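Local coordinates for protein Afp2 (Serratia entomophila, PDB 6RBN) that forms part of the sheath around the inner tube of the anti-feeding prophage, a contractile injection system, and probably moves when the sheath contracts, at residues F310-K315 and I330-L335; T27-F32 and G79-L84; I100-A105 and F127-G132. One frame throughout, in Å; residues are numbered along the deposited sequence.

Interaction 1 of 3, residues F310-K315 and I330-L335; sequences FVQVGK and IIKIGL
One face of the F310 ring covers the backbone N and CA of G334. The glycine N sits 3.8 Å above the plane of the F310 ring and over its centre, while G334 CA makes a CH-pi contact at 4.0 Å from the ring centroid. The carbonyl O of K332 approaches the ring obliquely. A chi1 of 67° sets F310 CG between its own N and carbonyl carbon, turning the ring inward across the neighbouring strand, and the lack of a side chain on G334 leaves room for it: an example of a cross-strand aromatic covering a glycine. The Q312 side chain crosses the aliphatic part of K332 obliquely, Q312 NE2 3.9 Å from K332 CD, and NE2 also makes a weak hydrogen bond to A19 O of an Afp3 chain.

Beneath these side chains runs an antiparallel ladder. F310 and G334 form a hydrogen-bonded pair, with F310 N to G334 O at 2.9 Å and G334 N to F310 O at 3.1 Å. The Q312-K332 pair is held more loosely: K332 N reaches Q312 O at 3.3 Å, and the return bond is weak. V311 and I333, the non-hydrogen-bonded pair between them, turn to the opposite face and lie side by side, V311 CG2 4.0 Å from I333 CG1. Beyond the ladder, V313 CG2 rests 3.7 Å from I331 CD1.

Helix 277-295 packs against V311 and I331, and helix 250-267 against L335. Afp3 completes the setting: a strand of one Afp3 chain pairs in parallel with I330, I333 and G334, extending the sheet across the interface, while S17 O of another Afp3 chain accepts a hydrogen bond from K332 NZ. The two-stranded antiparallel ribbon of strands 309-312 and 328-335 is an intermolecular joint of the sheath.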
loop_
_atom_site.group_PDB
_atom_site.type_symbol
_atom_site.label_atom_id
_atom_site.label_comp_id
_atom_site.label_asym_id
_atom_site.label_seq_id
_atom_site.Cartn_x
_atom_site.Cartn_y
_atom_site.Cartn_z
ATOM N N PHE C 310 -30.513 -55.381 29.401
ATOM C CA PHE C 310 -29.641 -54.253 29.695
ATOM C C PHE C 310 -28.206 -54.748 29.739
ATOM O O PHE C 310 -27.933 -55.872 30.161
ATOM C CB PHE C 310 -30.007 -53.534 31.013
ATOM C CG PHE C 310 -29.786 -54.350 32.262
ATOM C CD1 PHE C 310 -30.785 -55.170 32.746
ATOM C CD2 PHE C 310 -28.603 -54.250 32.984
ATOM C CE1 PHE C 310 -30.598 -55.904 33.897
ATOM C CE2 PHE C 310 -28.407 -54.990 34.125
ATOM C CZ PHE C 310 -29.408 -55.815 34.584
ATOM N N VAL C 311 -27.291 -53.897 29.285
ATOM C CA VAL C 311 -25.856 -54.144 29.350
ATOM C C VAL C 311 -25.214 -52.902 29.942
ATOM O O VAL C 311 -25.510 -51.787 29.502
ATOM C CB VAL C 311 -25.258 -54.447 27.962
ATOM C CG1 VAL C 311 -23.757 -54.624 28.050
ATOM C CG2 VAL C 311 -25.884 -55.679 27.356
ATOM N N GLN C 312 -24.351 -53.078 30.940
ATOM C CA GLN C 312 -23.675 -51.933 31.528
ATOM C C GLN C 312 -22.272 -52.288 31.998
ATOM O O GLN C 312 -22.025 -53.390 32.494
ATOM C CB GLN C 312 -24.506 -51.343 32.670
ATOM C CG GLN C 312 -24.839 -52.290 33.782
ATOM C CD GLN C 312 -25.799 -51.675 34.766
ATOM O OE1 GLN C 312 -26.142 -50.500 34.657
ATOM N NE2 GLN C 312 -26.263 -52.469 35.714
ATOM N N VAL C 313 -21.360 -51.336 31.820
ATOM C CA VAL C 313 -19.954 -51.462 32.188
ATOM C C VAL C 313 -19.394 -50.061 32.420
ATOM O O VAL C 313 -19.705 -49.123 31.675
ATOM C CB VAL C 313 -19.174 -52.257 31.116
ATOM C CG1 VAL C 313 -19.362 -51.670 29.731
ATOM C CG2 VAL C 313 -17.698 -52.322 31.450
ATOM N N GLY C 314 -18.616 -49.886 33.484
ATOM C CA GLY C 314 -18.097 -48.569 33.793
ATOM C C GLY C 314 -16.880 -48.656 34.684
ATOM O O GLY C 314 -16.455 -49.738 35.093
ATOM N N LYS C 315 -16.315 -47.484 34.979
ATOM C CA LYS C 315 -15.108 -47.429 35.793
ATOM C C LYS C 315 -15.450 -47.416 37.280
ATOM O O LYS C 315 -14.601 -47.730 38.117
ATOM C CB LYS C 315 -14.274 -46.207 35.396
ATOM C CG LYS C 315 -12.836 -46.183 35.919
ATOM C CD LYS C 315 -12.681 -45.260 37.112
ATOM C CE LYS C 315 -11.256 -45.259 37.615
ATOM N NZ LYS C 315 -10.334 -44.688 36.601
ATOM N N ILE C 330 -15.204 -56.238 33.899
ATOM C CA ILE C 330 -16.438 -56.782 34.440
ATOM C C ILE C 330 -17.614 -56.133 33.732
ATOM O O ILE C 330 -17.829 -54.921 33.831
ATOM C CB ILE C 330 -16.524 -56.594 35.956
ATOM C CG1 ILE C 330 -15.432 -57.410 36.633
ATOM C CG2 ILE C 330 -17.875 -57.030 36.456
ATOM C CD1 ILE C 330 -15.334 -57.176 38.095
ATOM N N ILE C 331 -18.364 -56.948 33.011
ATOM C CA ILE C 331 -19.637 -56.554 32.435
ATOM C C ILE C 331 -20.710 -57.087 33.375
ATOM O O ILE C 331 -20.440 -57.944 34.216
ATOM C CB ILE C 331 -19.793 -57.136 31.012
ATOM C CG1 ILE C 331 -18.474 -57.071 30.243
ATOM C CG2 ILE C 331 -20.815 -56.363 30.191
ATOM C CD1 ILE C 331 -17.956 -55.691 29.956
ATOM N N LYS C 332 -21.930 -56.568 33.275
ATOM C CA LYS C 332 -23.066 -57.303 33.808
ATOM C C LYS C 332 -24.269 -57.112 32.903
ATOM O O LYS C 332 -24.592 -55.993 32.497
ATOM C CB LYS C 332 -23.386 -56.934 35.264
ATOM C CG LYS C 332 -23.751 -55.520 35.584
ATOM C CD LYS C 332 -24.091 -55.458 37.057
ATOM C CE LYS C 332 -22.859 -55.705 37.908
ATOM N NZ LYS C 332 -23.141 -55.569 39.361
ATOM N N ILE C 333 -24.897 -58.231 32.559
ATOM C CA ILE C 333 -25.926 -58.314 31.534
ATOM C C ILE C 333 -27.145 -58.967 32.164
ATOM O O ILE C 333 -27.021 -59.996 32.832
ATOM C CB ILE C 333 -25.430 -59.129 30.325
ATOM C CG1 ILE C 333 -24.188 -58.480 29.719
ATOM C CG2 ILE C 333 -26.508 -59.258 29.274
ATOM C CD1 ILE C 333 -23.417 -59.361 28.801
ATOM N N GLY C 334 -28.303 -58.371 31.977
ATOM C CA GLY C 334 -29.547 -58.980 32.418
ATOM C C GLY C 334 -30.524 -59.027 31.269
ATOM O O GLY C 334 -30.607 -58.094 30.483
ATOM N N LEU C 335 -31.257 -60.134 31.174
ATOM C CA LEU C 335 -32.156 -60.334 30.045
ATOM C C LEU C 335 -33.271 -61.286 30.449
ATOM O O LEU C 335 -33.058 -62.189 31.257
ATOM C CB LEU C 335 -31.377 -60.839 28.823
ATOM C CG LEU C 335 -30.541 -62.119 28.845
ATOM C CD1 LEU C 335 -31.307 -63.293 28.299
ATOM C CD2 LEU C 335 -29.253 -61.915 28.079
#

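Interaction 2 of 3, residues T27-F32 and G79-L84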
loop_
_atom_site.group_PDB
_atom_site.type_symbol
_atom_site.label_atom_id
_atom_site.label_comp_id
_atom_site.label_asym_id
_atom_site.label_seq_id
_atom_site.Cartn_x
_atom_site.Cartn_y
_atom_site.Cartn_z
ATOM N N THR C 27 -26.790 -75.318 18.024
ATOM C CA THR C 27 -26.917 -75.271 19.473
ATOM C C THR C 27 -27.130 -76.641 20.097
ATOM O O THR C 27 -27.441 -76.721 21.289
ATOM C CB THR C 27 -28.068 -74.347 19.869
ATOM O OG1 THR C 27 -29.290 -74.838 19.310
ATOM C CG2 THR C 27 -27.815 -72.942 19.362
ATOM N N ALA C 28 -26.967 -77.715 19.328
ATOM C CA ALA C 28 -27.150 -79.076 19.837
ATOM C C ALA C 28 -26.015 -79.934 19.288
ATOM O O ALA C 28 -26.136 -80.527 18.215
ATOM C CB ALA C 28 -28.513 -79.628 19.451
ATOM N N VAL C 29 -24.913 -79.985 20.024
ATOM C CA VAL C 29 -23.803 -80.882 19.743
ATOM C C VAL C 29 -23.623 -81.789 20.953
ATOM O O VAL C 29 -23.078 -81.377 21.977
ATOM C CB VAL C 29 -22.510 -80.106 19.430
ATOM C CG1 VAL C 29 -21.356 -81.062 19.188
ATOM C CG2 VAL C 29 -22.707 -79.202 18.234
ATOM N N PRO C 30 -24.095 -83.027 20.881
ATOM C CA PRO C 30 -24.202 -83.860 22.077
ATOM C C PRO C 30 -22.981 -84.737 22.310
ATOM O O PRO C 30 -22.159 -84.973 21.425
ATOM C CB PRO C 30 -25.421 -84.732 21.765
ATOM C CG PRO C 30 -25.324 -84.916 20.316
ATOM C CD PRO C 30 -24.779 -83.645 19.738
ATOM N N LEU C 31 -22.893 -85.232 23.540
ATOM C CA LEU C 31 -21.939 -86.259 23.934
ATOM C C LEU C 31 -22.750 -87.475 24.353
ATOM O O LEU C 31 -23.516 -87.408 25.321
ATOM C CB LEU C 31 -21.035 -85.766 25.065
ATOM C CG LEU C 31 -19.874 -86.615 25.591
ATOM C CD1 LEU C 31 -18.759 -85.724 26.047
ATOM C CD2 LEU C 31 -20.302 -87.464 26.765
ATOM N N PHE C 32 -22.589 -88.580 23.637
ATOM C CA PHE C 32 -23.264 -89.827 23.976
ATOM C C PHE C 32 -22.326 -90.677 24.820
ATOM O O PHE C 32 -21.325 -91.192 24.318
ATOM C CB PHE C 32 -23.695 -90.568 22.716
ATOM C CG PHE C 32 -24.814 -89.907 21.983
ATOM C CD1 PHE C 32 -26.125 -90.118 22.364
ATOM C CD2 PHE C 32 -24.559 -89.063 20.921
ATOM C CE1 PHE C 32 -27.159 -89.510 21.688
ATOM C CE2 PHE C 32 -25.589 -88.456 20.242
ATOM C CZ PHE C 32 -26.890 -88.676 20.629
ATOM N N GLY C 79 -29.404 -84.173 12.811
ATOM C CA GLY C 79 -28.278 -84.505 13.654
ATOM C C GLY C 79 -26.949 -84.183 13.012
ATOM O O GLY C 79 -26.681 -84.596 11.882
ATOM N N GLY C 80 -26.093 -83.473 13.731
ATOM C CA GLY C 80 -24.811 -83.090 13.182
ATOM C C GLY C 80 -23.685 -83.908 13.759
ATOM O O GLY C 80 -23.818 -85.123 13.913
ATOM N N LYS C 81 -22.571 -83.262 14.074
ATOM C CA LYS C 81 -21.469 -83.987 14.670
ATOM C C LYS C 81 -21.779 -84.300 16.129
ATOM O O LYS C 81 -22.509 -83.572 16.805
ATOM C CB LYS C 81 -20.163 -83.204 14.542
ATOM C CG LYS C 81 -20.085 -81.925 15.334
ATOM C CD LYS C 81 -18.777 -81.216 15.051
ATOM C CE LYS C 81 -17.608 -81.979 15.645
ATOM N NZ LYS C 81 -16.319 -81.258 15.461
ATOM N N CYS C 82 -21.244 -85.421 16.595
ATOM C CA CYS C 82 -21.537 -85.921 17.926
ATOM C C CYS C 82 -20.386 -86.811 18.356
ATOM O O CYS C 82 -19.587 -87.261 17.532
ATOM C CB CYS C 82 -22.858 -86.685 17.952
ATOM S SG CYS C 82 -22.836 -88.119 16.890
ATOM N N TYR C 83 -20.307 -87.053 19.660
ATOM C CA TYR C 83 -19.140 -87.669 20.274
ATOM C C TYR C 83 -19.558 -88.914 21.040
ATOM O O TYR C 83 -20.501 -88.866 21.836
ATOM C CB TYR C 83 -18.453 -86.684 21.225
ATOM C CG TYR C 83 -17.836 -85.462 20.568
ATOM C CD1 TYR C 83 -17.444 -85.470 19.241
ATOM C CD2 TYR C 83 -17.687 -84.286 21.279
ATOM C CE1 TYR C 83 -16.902 -84.345 18.650
ATOM C CE2 TYR C 83 -17.144 -83.160 20.693
ATOM C CZ TYR C 83 -16.754 -83.197 19.381
ATOM O OH TYR C 83 -16.212 -82.082 18.793
ATOM N N LEU C 84 -18.867 -90.026 20.797
ATOM C CA LEU C 84 -18.932 -91.190 21.677
ATOM C C LEU C 84 -17.761 -91.143 22.643
ATOM O O LEU C 84 -16.609 -91.322 22.243
ATOM C CB LEU C 84 -18.913 -92.501 20.904
ATOM C CG LEU C 84 -20.214 -92.983 20.296
ATOM C CD1 LEU C 84 -19.972 -94.273 19.539
ATOM C CD2 LEU C 84 -21.222 -93.189 21.410
#
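F32 turns the edge of its ring to C82: C82 CB lies close to the ring plane, 4.0 Å from F32 CE2. The cysteine sulfur takes an oblique position, C82 SG being 5.5 Å from the F32 ring centroid, a Cys sulfur-aromatic contact. P30 meets the same methylene from its ring, with P30 CG 3.8 Å from C82 CB. Farther along, L84 sends one branch back across the strand pair: L84 CG, anti to the carbonyl carbon (chi1 -81°), lets L84 CD2 come within 3.8 Å of F32 CB. At the other end, V29 CG1 packs on K81 O at 3.6 Å.

Two hydrogen bonds tie these parallel strands together. The shorter, F32 N to Y83 O at 2.8 Å, is almost collinear with the carbonyl bond; Y83 N to P30 O is longer, at 3.3 Å, and tilted from the carbonyl plane.

Strands 30-34 and 82-86 are interior to the mixed sheet, flanked by 102-105 beside the former and 46-49 beside the latter. Helix 66-75 packs on P30, F32 and C82, its W74 meeting F32 edge-to-face, while Y83 packs against Y97 and I100.

Interaction 3 of 3, residues I100-A105 and F127-G132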
loop_
_atom_site.group_PDB
_atom_site.type_symbol
_atom_site.label_atom_id
_atom_site.label_comp_id
_atom_site.label_asym_id
_atom_site.label_seq_id
_atom_site.Cartn_x
_atom_site.Cartn_y
_atom_site.Cartn_z
ATOM N N ILE C 100 -19.270 -78.992 22.843
ATOM C CA ILE C 100 -20.323 -79.832 23.389
ATOM C C ILE C 100 -21.340 -78.963 24.112
ATOM O O ILE C 100 -20.981 -78.127 24.947
ATOM C CB ILE C 100 -19.720 -80.879 24.333
ATOM C CG1 ILE C 100 -18.713 -81.720 23.567
ATOM C CG2 ILE C 100 -20.789 -81.763 24.922
ATOM C CD1 ILE C 100 -17.834 -82.536 24.435
ATOM N N THR C 101 -22.615 -79.157 23.789
ATOM C CA THR C 101 -23.716 -78.492 24.468
ATOM C C THR C 101 -24.596 -79.449 25.255
ATOM O O THR C 101 -25.236 -79.033 26.221
ATOM C CB THR C 101 -24.577 -77.733 23.457
ATOM O OG1 THR C 101 -25.127 -78.654 22.513
ATOM C CG2 THR C 101 -23.745 -76.710 22.717
ATOM N N LEU C 102 -24.643 -80.718 24.866
ATOM C CA LEU C 102 -25.476 -81.718 25.515
ATOM C C LEU C 102 -24.628 -82.883 26.000
ATOM O O LEU C 102 -23.696 -83.312 25.315
ATOM C CB LEU C 102 -26.549 -82.237 24.559
ATOM C CG LEU C 102 -27.679 -81.294 24.171
ATOM C CD1 LEU C 102 -28.472 -81.899 23.040
ATOM C CD2 LEU C 102 -28.568 -81.067 25.372
ATOM N N ILE C 103 -24.954 -83.395 27.180
ATOM C CA ILE C 103 -24.412 -84.659 27.668
ATOM C C ILE C 103 -25.573 -85.638 27.732
ATOM O O ILE C 103 -26.474 -85.497 28.567
ATOM C CB ILE C 103 -23.721 -84.516 29.027
ATOM C CG1 ILE C 103 -22.482 -83.637 28.898
ATOM C CG2 ILE C 103 -23.336 -85.875 29.575
ATOM C CD1 ILE C 103 -21.840 -83.310 30.214
ATOM N N VAL C 104 -25.558 -86.625 26.850
ATOM C CA VAL C 104 -26.666 -87.550 26.682
ATOM C C VAL C 104 -26.238 -88.878 27.294
ATOM O O VAL C 104 -25.431 -89.611 26.716
ATOM C CB VAL C 104 -27.054 -87.703 25.208
ATOM C CG1 VAL C 104 -28.168 -88.700 25.057
ATOM C CG2 VAL C 104 -27.462 -86.365 24.633
ATOM N N ALA C 105 -26.768 -89.185 28.475
ATOM C CA ALA C 105 -26.501 -90.455 29.144
ATOM C C ALA C 105 -27.277 -91.542 28.415
ATOM O O ALA C 105 -28.469 -91.737 28.638
ATOM C CB ALA C 105 -26.886 -90.384 30.613
ATOM N N PHE C 127 -25.859 -79.103 29.184
ATOM C CA PHE C 127 -27.160 -79.529 29.681
ATOM C C PHE C 127 -27.229 -81.044 29.593
ATOM O O PHE C 127 -27.012 -81.615 28.522
ATOM C CB PHE C 127 -28.298 -78.895 28.880
ATOM C CG PHE C 127 -29.654 -79.131 29.467
ATOM C CD1 PHE C 127 -30.088 -78.388 30.551
ATOM C CD2 PHE C 127 -30.495 -80.098 28.947
ATOM C CE1 PHE C 127 -31.330 -78.599 31.099
ATOM C CE2 PHE C 127 -31.740 -80.316 29.495
ATOM C CZ PHE C 127 -32.155 -79.565 30.573
ATOM N N GLY C 128 -27.523 -81.691 30.715
ATOM C CA GLY C 128 -27.528 -83.138 30.772
ATOM C C GLY C 128 -28.898 -83.740 30.521
ATOM O O GLY C 128 -29.922 -83.179 30.887
ATOM N N LEU C 129 -28.897 -84.909 29.885
ATOM C CA LEU C 129 -30.120 -85.640 29.564
ATOM C C LEU C 129 -29.975 -87.035 30.162
ATOM O O LEU C 129 -29.275 -87.883 29.604
ATOM C CB LEU C 129 -30.342 -85.692 28.058
ATOM C CG LEU C 129 -30.521 -84.343 27.365
ATOM C CD1 LEU C 129 -30.604 -84.523 25.866
ATOM C CD2 LEU C 129 -31.746 -83.627 27.887
ATOM N N PHE C 130 -30.624 -87.270 31.295
ATOM C CA PHE C 130 -30.426 -88.489 32.067
ATOM C C PHE C 130 -31.484 -89.519 31.666
ATOM O O PHE C 130 -32.106 -89.393 30.610
ATOM C CB PHE C 130 -30.413 -88.144 33.555
ATOM C CG PHE C 130 -29.386 -87.115 33.905
ATOM C CD1 PHE C 130 -28.041 -87.408 33.800
ATOM C CD2 PHE C 130 -29.761 -85.864 34.355
ATOM C CE1 PHE C 130 -27.090 -86.469 34.117
ATOM C CE2 PHE C 130 -28.812 -84.923 34.680
ATOM C CZ PHE C 130 -27.476 -85.227 34.559
ATOM N N ASP C 131 -31.654 -90.579 32.453
ATOM C CA ASP C 131 -32.580 -91.651 32.118
ATOM C C ASP C 131 -33.442 -91.998 33.316
ATOM O O ASP C 131 -33.016 -91.865 34.464
ATOM C CB ASP C 131 -31.859 -92.923 31.672
ATOM C CG ASP C 131 -31.266 -92.804 30.302
ATOM O OD1 ASP C 131 -31.814 -92.052 29.479
ATOM O OD2 ASP C 131 -30.256 -93.479 30.047
ATOM N N GLY C 132 -34.647 -92.476 33.038
ATOM C CA GLY C 132 -35.476 -93.065 34.057
ATOM C C GLY C 132 -35.143 -94.531 34.221
ATOM O O GLY C 132 -34.290 -95.072 33.510
#
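L129 CD1 touches two residues of the neighbouring strand, 3.8 Å from V104 CG2 and 4.0 Å from L102 CD2, and this apolar cluster is the dense part of the contact. L102 CG lies beside its own N (chi1 -70°), which brings CD2 over toward F127, near the plane of that ring and at its edge. Below the cluster the backbones are bonded at every step of a parallel ladder: F127 N to T101 O at 3.0 Å, I103 N to F127 O at 3.0 Å, L129 N to I103 O at 2.8 Å and A105 N to L129 O at 3.0 Å. The second of these comes from above the carbonyl plane rather than within it.

The opposite face is looser between the two strands. I103 stands beside G128, which has no side chain to meet it; instead the F130 ring folds back over the glycine and packs on Y113 and F116. At the partly exposed start, the T101 side chain makes no close contact with 127-132 and bonds through OG1 to V29 N and T27 O. At the far end the D131 carboxylate is held by S174 OG and G107 N.

Strand 102-105, helix 112-122 and strand 127-129 form a beta-alpha-beta crossover within the phage tail sheath subtilisin-like domain, whose mixed sheet it helps build.

Overall arrangement
Interactions 2 and 3 are successive steps across one mixed sheet, their centres 10 Å apart. They join where strand 30-34 of interaction 2 lies beside strand 102-105 of interaction 3: L31 N lies 2.7 Å from L102 O and L31 O 2.7 Å from V104 N, probable hydrogen bonds that make the ladders continuous. Beside them, Y83 CE2 touches I100 CG1 at 3.6 Å. Interaction 1 belongs to a separate two-stranded sheet; its centre is about 32 Å from that of interaction 2 and about 31 Å from that of interaction 3, with no direct touch. The division is instructive: 27-32/79-84 and 100-105/127-132 lie in the largely buried central sheet, which no other chain touches at these segments, whereas 310-315/330-335 meets Afp3 in the assembled sheath.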